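Local coordinates for 4-hydroxybutyrate coenzyme A transferase (Shewanella oneidensis, PDB 2OAS), which binds coenzyme A and probably transfers it between acyl-CoA and carboxylates such as acetate and 4-hydroxybutyrate, at residues Gln309-Ser320 / Ile363-Val374; Ile383-Leu392 / Ala403-Asp411. One frame throughout, in Å; residues are numbered along the deposited sequence.

Interaction 1 of 2, residues Gln309-Ser320 / Ile363-Val374; sequences QVDLTGQVCADS and IASVLSPGAGVV. With COA (coenzyme A), chain C.
Val310 pairs in parallel with Ile363, its carbonyl O taking the N-H of Ala364 at 2.9 Å, while on the other side of the hairpin, from strand 316-317, Val316 O accepts from Val374 N, also at 2.9 Å and in the carbonyl plane. Gln309 shows how both ends of one amide can grip a single residue, Ser368. With CG anti to the backbone N (chi1 176°) and the chain extended, its OE1 receives Ser368 N at 3.0 Å in a nearly straight bond (170°), and its NE2 donates to Ser368 OG at 3.1 Å, close to the amide plane. Leu367 slides past Gln309 in the opposite direction and pushes CD1 against Asp311 CB (3.5 Å), its other methyl facing Cys317 CB. At the type I turn Asp311-Gly314, Asp311 OD1 accepts Gln315 N from above the carboxylate plane. Gln315 spends its amide mainly on Ala371 and Val373 of the second subunit, and Asp319 OD2 forms a salt bridge with Arg377 of that subunit. Gln309 CB lies 3.6 Å from coenzyme A N6A, and Ala318 CB lies 3.6 Å from CEP: this small mixed sheet and the loop after strand 316-317 line part of the coenzyme A pocket.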
loop_
_atom_site.group_PDB
_atom_site.type_symbol
_atom_site.label_atom_id
_atom_site.label_comp_id
_atom_site.label_asym_id
_atom_site.label_seq_id
_atom_site.Cartn_x
_atom_site.Cartn_y
_atom_site.Cartn_z
ATOM N N GLN A 309 -8.473 6.223 -13.785
ATOM C CA GLN A 309 -9.359 7.221 -13.184
ATOM C C GLN A 309 -8.854 7.675 -11.811
ATOM O O GLN A 309 -8.394 6.868 -10.996
ATOM C CB GLN A 309 -10.771 6.641 -13.055
ATOM C CG GLN A 309 -11.797 7.525 -12.347
ATOM C CD GLN A 309 -13.178 6.846 -12.228
ATOM O OE1 GLN A 309 -13.315 5.783 -11.600
ATOM N NE2 GLN A 309 -14.193 7.457 -12.837
ATOM N N VAL A 310 -8.946 8.980 -11.566
ATOM C CA VAL A 310 -8.517 9.572 -10.297
ATOM C C VAL A 310 -9.609 10.480 -9.734
ATOM O O VAL A 310 -10.166 11.296 -10.472
ATOM C CB VAL A 310 -7.263 10.423 -10.496
ATOM C CG1 VAL A 310 -6.740 10.870 -9.155
ATOM C CG2 VAL A 310 -6.205 9.632 -11.273
ATOM N N ASP A 311 -9.907 10.359 -8.440
ATOM C CA ASP A 311 -10.935 11.202 -7.838
ATOM C C ASP A 311 -10.353 12.505 -7.288
ATOM O O ASP A 311 -9.141 12.631 -7.133
ATOM C CB ASP A 311 -11.701 10.443 -6.733
ATOM C CG ASP A 311 -10.870 10.208 -5.481
ATOM O OD1 ASP A 311 -9.699 10.643 -5.443
ATOM O OD2 ASP A 311 -11.387 9.581 -4.529
ATOM N N LEU A 312 -11.213 13.471 -6.994
ATOM C CA LEU A 312 -10.748 14.762 -6.500
ATOM C C LEU A 312 -9.974 14.655 -5.210
ATOM O O LEU A 312 -9.467 15.649 -4.701
ATOM C CB LEU A 312 -11.929 15.716 -6.282
ATOM C CG LEU A 312 -12.649 16.140 -7.559
ATOM C CD1 LEU A 312 -13.844 17.024 -7.243
ATOM C CD2 LEU A 312 -11.646 16.867 -8.444
ATOM N N THR A 313 -9.853 13.455 -4.675
ATOM C CA THR A 313 -9.169 13.323 -3.407
ATOM C C THR A 313 -7.776 12.721 -3.569
ATOM O O THR A 313 -6.925 12.842 -2.688
ATOM C CB THR A 313 -10.062 12.508 -2.429
ATOM O OG1 THR A 313 -9.813 12.947 -1.102
ATOM C CG2 THR A 313 -9.807 11.016 -2.523
ATOM N N GLY A 314 -7.548 12.101 -4.713
ATOM C CA GLY A 314 -6.271 11.487 -4.966
ATOM C C GLY A 314 -6.338 9.970 -5.004
ATOM O O GLY A 314 -5.295 9.333 -5.116
ATOM N N GLN A 315 -7.524 9.367 -4.881
ATOM C CA GLN A 315 -7.587 7.900 -4.951
ATOM C C GLN A 315 -7.381 7.497 -6.408
ATOM O O GLN A 315 -8.081 7.963 -7.292
ATOM C CB GLN A 315 -8.920 7.345 -4.439
ATOM C CG GLN A 315 -9.218 7.644 -2.969
ATOM C CD GLN A 315 -10.331 6.766 -2.413
ATOM O OE1 GLN A 315 -10.112 5.606 -2.075
ATOM N NE2 GLN A 315 -11.548 7.324 -2.327
ATOM N N VAL A 316 -6.409 6.628 -6.639
ATOM C CA VAL A 316 -6.039 6.185 -7.969
ATOM C C VAL A 316 -6.536 4.795 -8.359
ATOM O O VAL A 316 -6.320 3.809 -7.637
ATOM C CB VAL A 316 -4.507 6.213 -8.100
ATOM C CG1 VAL A 316 -4.065 5.704 -9.476
ATOM C CG2 VAL A 316 -4.005 7.631 -7.853
ATOM N N CYS A 317 -7.205 4.732 -9.510
ATOM C CA CYS A 317 -7.733 3.488 -10.060
ATOM C C CYS A 317 -6.979 3.224 -11.338
ATOM O O CYS A 317 -6.985 4.060 -12.235
ATOM C CB CYS A 317 -9.208 3.620 -10.396
ATOM S SG CYS A 317 -9.806 2.216 -11.355
ATOM N N ALA A 318 -6.345 2.062 -11.439
ATOM C CA ALA A 318 -5.553 1.760 -12.625
ATOM C C ALA A 318 -5.636 0.322 -13.138
ATOM O O ALA A 318 -4.901 -0.055 -14.059
ATOM C CB ALA A 318 -4.098 2.130 -12.353
ATOM N N ASP A 319 -6.520 -0.479 -12.544
ATOM C CA ASP A 319 -6.672 -1.875 -12.965
ATOM C C ASP A 319 -8.047 -2.159 -13.593
ATOM O O ASP A 319 -8.292 -3.252 -14.097
ATOM C CB ASP A 319 -6.434 -2.816 -11.773
ATOM C CG ASP A 319 -7.600 -2.841 -10.794
ATOM O OD1 ASP A 319 -8.196 -1.774 -10.538
ATOM O OD2 ASP A 319 -7.910 -3.935 -10.271
ATOM N N SER A 320 -8.934 -1.169 -13.594
ATOM C CA SER A 320 -10.261 -1.403 -14.139
ATOM C C SER A 320 -11.068 -0.130 -14.385
ATOM O O SER A 320 -10.635 0.966 -14.041
ATOM C CB SER A 320 -11.028 -2.287 -13.167
ATOM O OG SER A 320 -10.951 -1.727 -11.867
ATOM N N ILE A 363 -10.226 12.486 -14.407
ATOM C CA ILE A 363 -10.258 13.051 -13.081
ATOM C C ILE A 363 -11.730 13.281 -12.786
ATOM O O ILE A 363 -12.315 14.278 -13.213
ATOM C CB ILE A 363 -9.528 14.375 -13.036
ATOM C CG1 ILE A 363 -8.097 14.178 -13.520
ATOM C CG2 ILE A 363 -9.565 14.936 -11.638
ATOM C CD1 ILE A 363 -7.347 15.459 -13.693
ATOM N N ALA A 364 -12.328 12.328 -12.078
ATOM C CA ALA A 364 -13.734 12.387 -11.719
ATOM C C ALA A 364 -13.870 12.843 -10.283
ATOM O O ALA A 364 -12.950 12.690 -9.485
ATOM C CB ALA A 364 -14.369 11.015 -11.875
ATOM N N SER A 365 -15.028 13.403 -9.954
ATOM C CA SER A 365 -15.257 13.864 -8.600
ATOM C C SER A 365 -15.182 12.659 -7.658
ATOM O O SER A 365 -14.714 12.766 -6.530
ATOM C CB SER A 365 -16.625 14.533 -8.499
ATOM O OG SER A 365 -17.642 13.620 -8.855
ATOM N N VAL A 366 -15.638 11.508 -8.134
ATOM C CA VAL A 366 -15.597 10.311 -7.323
ATOM C C VAL A 366 -15.378 9.114 -8.227
ATOM O O VAL A 366 -15.767 9.120 -9.396
ATOM C CB VAL A 366 -16.911 10.125 -6.522
ATOM C CG1 VAL A 366 -18.054 9.771 -7.455
ATOM C CG2 VAL A 366 -16.729 9.058 -5.478
ATOM N N LEU A 367 -14.735 8.088 -7.694
ATOM C CA LEU A 367 -14.472 6.894 -8.471
ATOM C C LEU A 367 -15.769 6.159 -8.793
ATOM O O LEU A 367 -16.682 6.122 -7.977
ATOM C CB LEU A 367 -13.518 5.977 -7.705
ATOM C CG LEU A 367 -12.071 5.934 -8.194
ATOM C CD1 LEU A 367 -11.516 7.334 -8.407
ATOM C CD2 LEU A 367 -11.244 5.176 -7.171
ATOM N N SER A 368 -15.842 5.591 -9.992
ATOM C CA SER A 368 -17.020 4.850 -10.429
ATOM C C SER A 368 -17.326 3.705 -9.463
ATOM O O SER A 368 -16.422 3.076 -8.925
ATOM C CB SER A 368 -16.793 4.280 -11.827
ATOM O OG SER A 368 -16.395 5.295 -12.730
ATOM N N PRO A 369 -18.614 3.415 -9.250
ATOM C CA PRO A 369 -18.995 2.333 -8.340
ATOM C C PRO A 369 -18.212 1.045 -8.579
ATOM O O PRO A 369 -18.267 0.461 -9.666
ATOM C CB PRO A 369 -20.489 2.162 -8.620
ATOM C CG PRO A 369 -20.916 3.548 -9.010
ATOM C CD PRO A 369 -19.799 3.968 -9.930
ATOM N N GLY A 370 -17.480 0.613 -7.564
ATOM C CA GLY A 370 -16.718 -0.617 -7.672
ATOM C C GLY A 370 -15.347 -0.479 -8.295
ATOM O O GLY A 370 -14.664 -1.478 -8.503
ATOM N N ALA A 371 -14.935 0.751 -8.582
ATOM C CA ALA A 371 -13.632 0.990 -9.181
ATOM C C ALA A 371 -12.525 0.384 -8.310
ATOM O O ALA A 371 -12.518 0.535 -7.084
ATOM C CB ALA A 371 -13.408 2.487 -9.360
ATOM N N GLY A 372 -11.601 -0.320 -8.953
ATOM C CA GLY A 372 -10.515 -0.937 -8.211
ATOM C C GLY A 372 -9.456 0.074 -7.838
ATOM O O GLY A 372 -8.791 0.646 -8.708
ATOM N N VAL A 373 -9.297 0.322 -6.545
ATOM C CA VAL A 373 -8.274 1.263 -6.112
ATOM C C VAL A 373 -6.932 0.526 -6.078
ATOM O O VAL A 373 -6.794 -0.465 -5.370
ATOM C CB VAL A 373 -8.574 1.802 -4.705
ATOM C CG1 VAL A 373 -7.354 2.543 -4.166
ATOM C CG2 VAL A 373 -9.782 2.697 -4.742
ATOM N N VAL A 374 -5.960 0.991 -6.850
ATOM C CA VAL A 374 -4.639 0.351 -6.860
ATOM C C VAL A 374 -3.688 1.122 -5.943
ATOM O O VAL A 374 -2.952 0.532 -5.158
ATOM C CB VAL A 374 -4.049 0.304 -8.291
ATOM C CG1 VAL A 374 -2.652 -0.322 -8.275
ATOM C CG2 VAL A 374 -4.971 -0.507 -9.189
HETATM N N1A COA C . -13.239 5.953 -18.065
HETATM C C2A COA C . -13.795 5.327 -19.263
HETATM N N3A COA C . -12.779 4.846 -20.221
HETATM C C4A COA C . -11.333 5.010 -19.988
HETATM C C5A COA C . -10.796 5.617 -18.796
HETATM C C6A COA C . -11.795 6.118 -17.823
HETATM N N6A COA C . -11.374 6.744 -16.625
HETATM N N7A COA C . -9.411 5.634 -18.844
HETATM C C8A COA C . -9.097 5.009 -20.063
HETATM N N9A COA C . -10.250 4.613 -20.778
HETATM C C1B COA C . -10.335 3.958 -22.068
HETATM C C2B COA C . -9.633 4.598 -23.305
HETATM O O2B COA C . -10.527 5.123 -24.221
HETATM C C3B COA C . -8.723 3.524 -23.899
HETATM O O3B COA C . -9.038 3.306 -25.311
HETATM P P3B COA C . -8.280 2.261 -26.228
HETATM O O7A COA C . -6.816 2.442 -26.293
HETATM O O8A COA C . -8.551 0.882 -25.722
HETATM O O9A COA C . -8.847 2.341 -27.567
HETATM C C4B COA C . -8.873 2.313 -23.059
HETATM O O4B COA C . -9.813 2.580 -22.005
HETATM C C5B COA C . -7.352 2.042 -22.691
HETATM O O5B COA C . -6.799 3.116 -21.912
HETATM P P1A COA C . -5.226 3.647 -21.910
HETATM O O1A COA C . -4.737 4.043 -23.202
HETATM O O2A COA C . -5.031 4.815 -20.969
HETATM O O3A COA C . -4.466 2.377 -21.358
HETATM P P2A COA C . -2.929 2.324 -21.121
HETATM O O4A COA C . -2.352 1.263 -21.941
HETATM O O5A COA C . -2.289 3.578 -21.475
HETATM O O6A COA C . -2.545 2.190 -19.709
HETATM C CBP COA C . -2.920 1.651 -17.268
HETATM C CCP COA C . -2.919 2.770 -18.461
HETATM C CDP COA C . -4.155 0.887 -17.864
HETATM C CEP COA C . -3.319 2.298 -15.871
HETATM C CAP COA C . -1.552 0.669 -17.254
HETATM O OAP COA C . -0.530 1.656 -16.913
HETATM C C9P COA C . -1.556 -0.403 -16.159
HETATM O O9P COA C . -1.765 -1.560 -16.493
HETATM N N8P COA C . -1.297 0.012 -14.827
HETATM C C7P COA C . -1.206 -0.715 -13.568
HETATM C C6P COA C . 0.138 -0.596 -12.759
HETATM C C5P COA C . 1.209 -1.526 -13.157
HETATM O O5P COA C . 1.900 -2.088 -12.300
HETATM N N4P COA C . 1.355 -1.716 -14.577
HETATM C C3P COA C . 2.259 -2.548 -15.358
HETATM C C2P COA C . 3.792 -2.443 -15.011
HETATM S S1P COA C . 4.558 -4.054 -14.671
#

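Interaction 2 of 2, residues Ile383-Leu392 / Ala403-Asp411; sequences IVTEYGAANL and ALINIAHPD
Ile407 reaches from the segment after helix 397-405 onto the hairpin of strands 382-385 and 388-391, a beta-hairpin at the edge of a mixed sheet whose type I turn, Thr385 to Gly388, meets the chain leading into helix 410-422. The case illustrates how one face of a hairpin can be packed with no clear hydrogen bond crossing the contact.

Apolar packing comes first. Ile407 carries its CG1 between the backbone N and the carbonyl carbon (chi1 64°), which splits the two branches: CD1 lies across both strands, approaching Ile383 CG2 at 3.7 Å and also touching Ala390 CB, whereas CG2 lies 3.4 Å from Gly388 C, near the turn. Ile383 and Ile407 cross at about a right angle. Toward the helix, Ala390 and Ala403 meet methyl to methyl, CB to CB at 3.6 Å, and the small side chains let helix and strand come close. Leu404 CD2 fills in beside them, against Ile383 CD1, and Leu392 packs on the same leucine from the end of the strand.

The aromatic contacts gather at the turn. Tyr387 is held between two neighbours: Glu386 CG lies over one face of the ring and Pro410 CD over the opposite one, a CH-pi contact with CD 4.0 Å from the ring centroid. Ile407 O lies at the ring edge, near its plane. The tyrosine also directs its edge at the face of His409 in an offset edge-to-face pair, with planes at 86°.

Polar geometry fixes the histidine. His409 is the N-cap of the helix that follows, and its CG, anti to the backbone N (chi1 -169°), swings the imidazole back over the helix start, where ND1 accepts Asp411 N at 3.0 Å, nearly straight and in the plane of the ring.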
loop_
_atom_site.group_PDB
_atom_site.type_symbol
_atom_site.label_atom_id
_atom_site.label_comp_id
_atom_site.label_asym_id
_atom_site.label_seq_id
_atom_site.Cartn_x
_atom_site.Cartn_y
_atom_site.Cartn_z
ATOM N N ILE A 383 0.670 14.082 -9.615
ATOM C CA ILE A 383 -0.287 13.650 -10.615
ATOM C C ILE A 383 -0.136 14.673 -11.732
ATOM O O ILE A 383 -0.277 15.863 -11.495
ATOM C CB ILE A 383 -1.715 13.652 -10.067
ATOM C CG1 ILE A 383 -1.889 12.453 -9.137
ATOM C CG2 ILE A 383 -2.727 13.585 -11.204
ATOM C CD1 ILE A 383 -3.261 12.319 -8.577
ATOM N N VAL A 384 0.195 14.214 -12.936
ATOM C CA VAL A 384 0.386 15.119 -14.068
ATOM C C VAL A 384 -0.563 14.834 -15.220
ATOM O O VAL A 384 -0.942 13.695 -15.483
ATOM C CB VAL A 384 1.809 15.048 -14.640
ATOM C CG1 VAL A 384 2.830 15.389 -13.588
ATOM C CG2 VAL A 384 2.063 13.662 -15.173
ATOM N N THR A 385 -0.902 15.897 -15.926
ATOM C CA THR A 385 -1.800 15.835 -17.058
ATOM C C THR A 385 -1.249 16.815 -18.079
ATOM O O THR A 385 -0.303 17.558 -17.790
ATOM C CB THR A 385 -3.214 16.268 -16.617
ATOM O OG1 THR A 385 -3.839 15.190 -15.903
ATOM C CG2 THR A 385 -4.068 16.649 -17.789
ATOM N N GLU A 386 -1.829 16.818 -19.275
ATOM C CA GLU A 386 -1.384 17.730 -20.316
ATOM C C GLU A 386 -1.547 19.185 -19.851
ATOM O O GLU A 386 -1.043 20.106 -20.487
ATOM C CB GLU A 386 -2.182 17.489 -21.608
ATOM C CG GLU A 386 -3.673 17.838 -21.528
ATOM C CD GLU A 386 -4.585 16.615 -21.454
ATOM O OE1 GLU A 386 -4.397 15.779 -20.547
ATOM O OE2 GLU A 386 -5.504 16.495 -22.312
ATOM N N TYR A 387 -2.241 19.386 -18.735
ATOM C CA TYR A 387 -2.462 20.737 -18.229
ATOM C C TYR A 387 -1.628 21.105 -17.010
ATOM O O TYR A 387 -1.860 22.141 -16.393
ATOM C CB TYR A 387 -3.955 20.939 -17.923
ATOM C CG TYR A 387 -4.848 20.816 -19.147
ATOM C CD1 TYR A 387 -4.856 21.808 -20.127
ATOM C CD2 TYR A 387 -5.635 19.681 -19.358
ATOM C CE1 TYR A 387 -5.608 21.675 -21.282
ATOM C CE2 TYR A 387 -6.397 19.536 -20.520
ATOM C CZ TYR A 387 -6.372 20.538 -21.480
ATOM O OH TYR A 387 -7.074 20.395 -22.662
ATOM N N GLY A 388 -0.651 20.269 -16.661
ATOM C CA GLY A 388 0.184 20.576 -15.515
ATOM C C GLY A 388 0.297 19.469 -14.481
ATOM O O GLY A 388 -0.153 18.346 -14.695
ATOM N N ALA A 389 0.902 19.794 -13.346
ATOM C CA ALA A 389 1.099 18.828 -12.278
ATOM C C ALA A 389 0.438 19.274 -10.980
ATOM O O ALA A 389 0.304 20.468 -10.723
ATOM C CB ALA A 389 2.598 18.626 -12.042
ATOM N N ALA A 390 0.033 18.303 -10.161
ATOM C CA ALA A 390 -0.575 18.600 -8.870
ATOM C C ALA A 390 0.119 17.774 -7.795
ATOM O O ALA A 390 0.205 16.558 -7.890
ATOM C CB ALA A 390 -2.073 18.294 -8.894
ATOM N N ASN A 391 0.620 18.455 -6.775
ATOM C CA ASN A 391 1.319 17.806 -5.671
ATOM C C ASN A 391 0.333 17.599 -4.538
ATOM O O ASN A 391 -0.147 18.572 -3.963
ATOM C CB ASN A 391 2.444 18.699 -5.178
ATOM C CG ASN A 391 3.450 17.949 -4.346
ATOM O OD1 ASN A 391 3.123 16.961 -3.697
ATOM N ND2 ASN A 391 4.687 18.418 -4.356
ATOM N N LEU A 392 0.035 16.345 -4.207
ATOM C CA LEU A 392 -0.918 16.065 -3.144
ATOM C C LEU A 392 -0.264 15.692 -1.820
ATOM O O LEU A 392 -0.930 15.646 -0.783
ATOM C CB LEU A 392 -1.867 14.963 -3.581
ATOM C CG LEU A 392 -2.484 15.155 -4.978
ATOM C CD1 LEU A 392 -3.397 13.977 -5.278
ATOM C CD2 LEU A 392 -3.255 16.467 -5.048
ATOM N N ALA A 403 -6.073 21.465 -6.526
ATOM C CA ALA A 403 -4.966 21.204 -7.451
ATOM C C ALA A 403 -5.347 20.270 -8.592
ATOM O O ALA A 403 -4.918 20.456 -9.730
ATOM C CB ALA A 403 -3.769 20.627 -6.699
ATOM N N LEU A 404 -6.152 19.260 -8.284
ATOM C CA LEU A 404 -6.574 18.324 -9.297
ATOM C C LEU A 404 -7.455 18.967 -10.364
ATOM O O LEU A 404 -7.242 18.748 -11.557
ATOM C CB LEU A 404 -7.301 17.147 -8.661
ATOM C CG LEU A 404 -6.393 16.108 -8.017
ATOM C CD1 LEU A 404 -7.217 14.981 -7.441
ATOM C CD2 LEU A 404 -5.426 15.579 -9.062
ATOM N N ILE A 405 -8.438 19.761 -9.955
ATOM C CA ILE A 405 -9.295 20.388 -10.941
ATOM C C ILE A 405 -8.502 21.373 -11.811
ATOM O O ILE A 405 -8.954 21.746 -12.892
ATOM C CB ILE A 405 -10.485 21.131 -10.301
ATOM C CG1 ILE A 405 -9.995 22.332 -9.526
ATOM C CG2 ILE A 405 -11.221 20.218 -9.339
ATOM C CD1 ILE A 405 -11.123 23.106 -8.919
ATOM N N ASN A 406 -7.320 21.784 -11.362
ATOM C CA ASN A 406 -6.513 22.706 -12.152
ATOM C C ASN A 406 -5.777 22.024 -13.299
ATOM O O ASN A 406 -5.304 22.702 -14.211
ATOM C CB ASN A 406 -5.500 23.453 -11.286
ATOM C CG ASN A 406 -6.150 24.514 -10.415
ATOM O OD1 ASN A 406 -7.069 25.220 -10.850
ATOM N ND2 ASN A 406 -5.667 24.644 -9.177
ATOM N N ILE A 407 -5.665 20.698 -13.256
ATOM C CA ILE A 407 -5.000 19.976 -14.339
ATOM C C ILE A 407 -6.025 19.132 -15.097
ATOM O O ILE A 407 -5.695 18.402 -16.030
ATOM C CB ILE A 407 -3.839 19.059 -13.827
ATOM C CG1 ILE A 407 -4.392 17.960 -12.916
ATOM C CG2 ILE A 407 -2.779 19.900 -13.114
ATOM C CD1 ILE A 407 -3.326 17.019 -12.387
ATOM N N ALA A 408 -7.277 19.228 -14.681
ATOM C CA ALA A 408 -8.342 18.493 -15.353
ATOM C C ALA A 408 -8.718 19.266 -16.616
ATOM O O ALA A 408 -8.521 20.476 -16.686
ATOM C CB ALA A 408 -9.552 18.371 -14.433
ATOM N N HIS A 409 -9.252 18.581 -17.616
ATOM C CA HIS A 409 -9.631 19.274 -18.845
ATOM C C HIS A 409 -10.645 20.363 -18.499
ATOM O O HIS A 409 -11.610 20.113 -17.775
ATOM C CB HIS A 409 -10.234 18.289 -19.850
ATOM C CG HIS A 409 -10.408 18.857 -21.228
ATOM N ND1 HIS A 409 -11.377 19.790 -21.539
ATOM C CD2 HIS A 409 -9.744 18.605 -22.385
ATOM C CE1 HIS A 409 -11.303 20.084 -22.826
ATOM N NE2 HIS A 409 -10.323 19.378 -23.362
ATOM N N PRO A 410 -10.429 21.586 -19.011
ATOM C CA PRO A 410 -11.335 22.705 -18.745
ATOM C C PRO A 410 -12.826 22.442 -19.008
ATOM O O PRO A 410 -13.677 23.118 -18.440
ATOM C CB PRO A 410 -10.755 23.831 -19.607
ATOM C CG PRO A 410 -10.032 23.092 -20.702
ATOM C CD PRO A 410 -9.376 21.981 -19.965
ATOM N N ASP A 411 -13.154 21.466 -19.850
ATOM C CA ASP A 411 -14.561 21.180 -20.108
ATOM C C ASP A 411 -15.232 20.530 -18.898
ATOM O O ASP A 411 -16.448 20.367 -18.882
ATOM C CB ASP A 411 -14.744 20.262 -21.333
ATOM C CG ASP A 411 -14.440 20.964 -22.660
ATOM O OD1 ASP A 411 -14.376 22.222 -22.679
ATOM O OD2 ASP A 411 -14.285 20.252 -23.686
#

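Overall arrangement
Interaction 1 closes before interaction 2 opens, and strand 373-375, which ends the first, is followed in the chain by strand 382-385, which begins the second. Their centres are 15 Å apart, and both lie in the C-terminal domain of the acetyl-CoA hydrolase/transferase family. Each rests on its own mixed sheet, yet the two touch: Leu404 CD1 lies 3.1 Å from Asp311 O, and Ile363 CD1 packs on Ala408. Helix 397-405 thus faces both sheets. Coenzyme A and the second subunit border interaction 1, whereas neither touches interaction 2, which joins the edge hairpin to the C-terminal helices of the same chain.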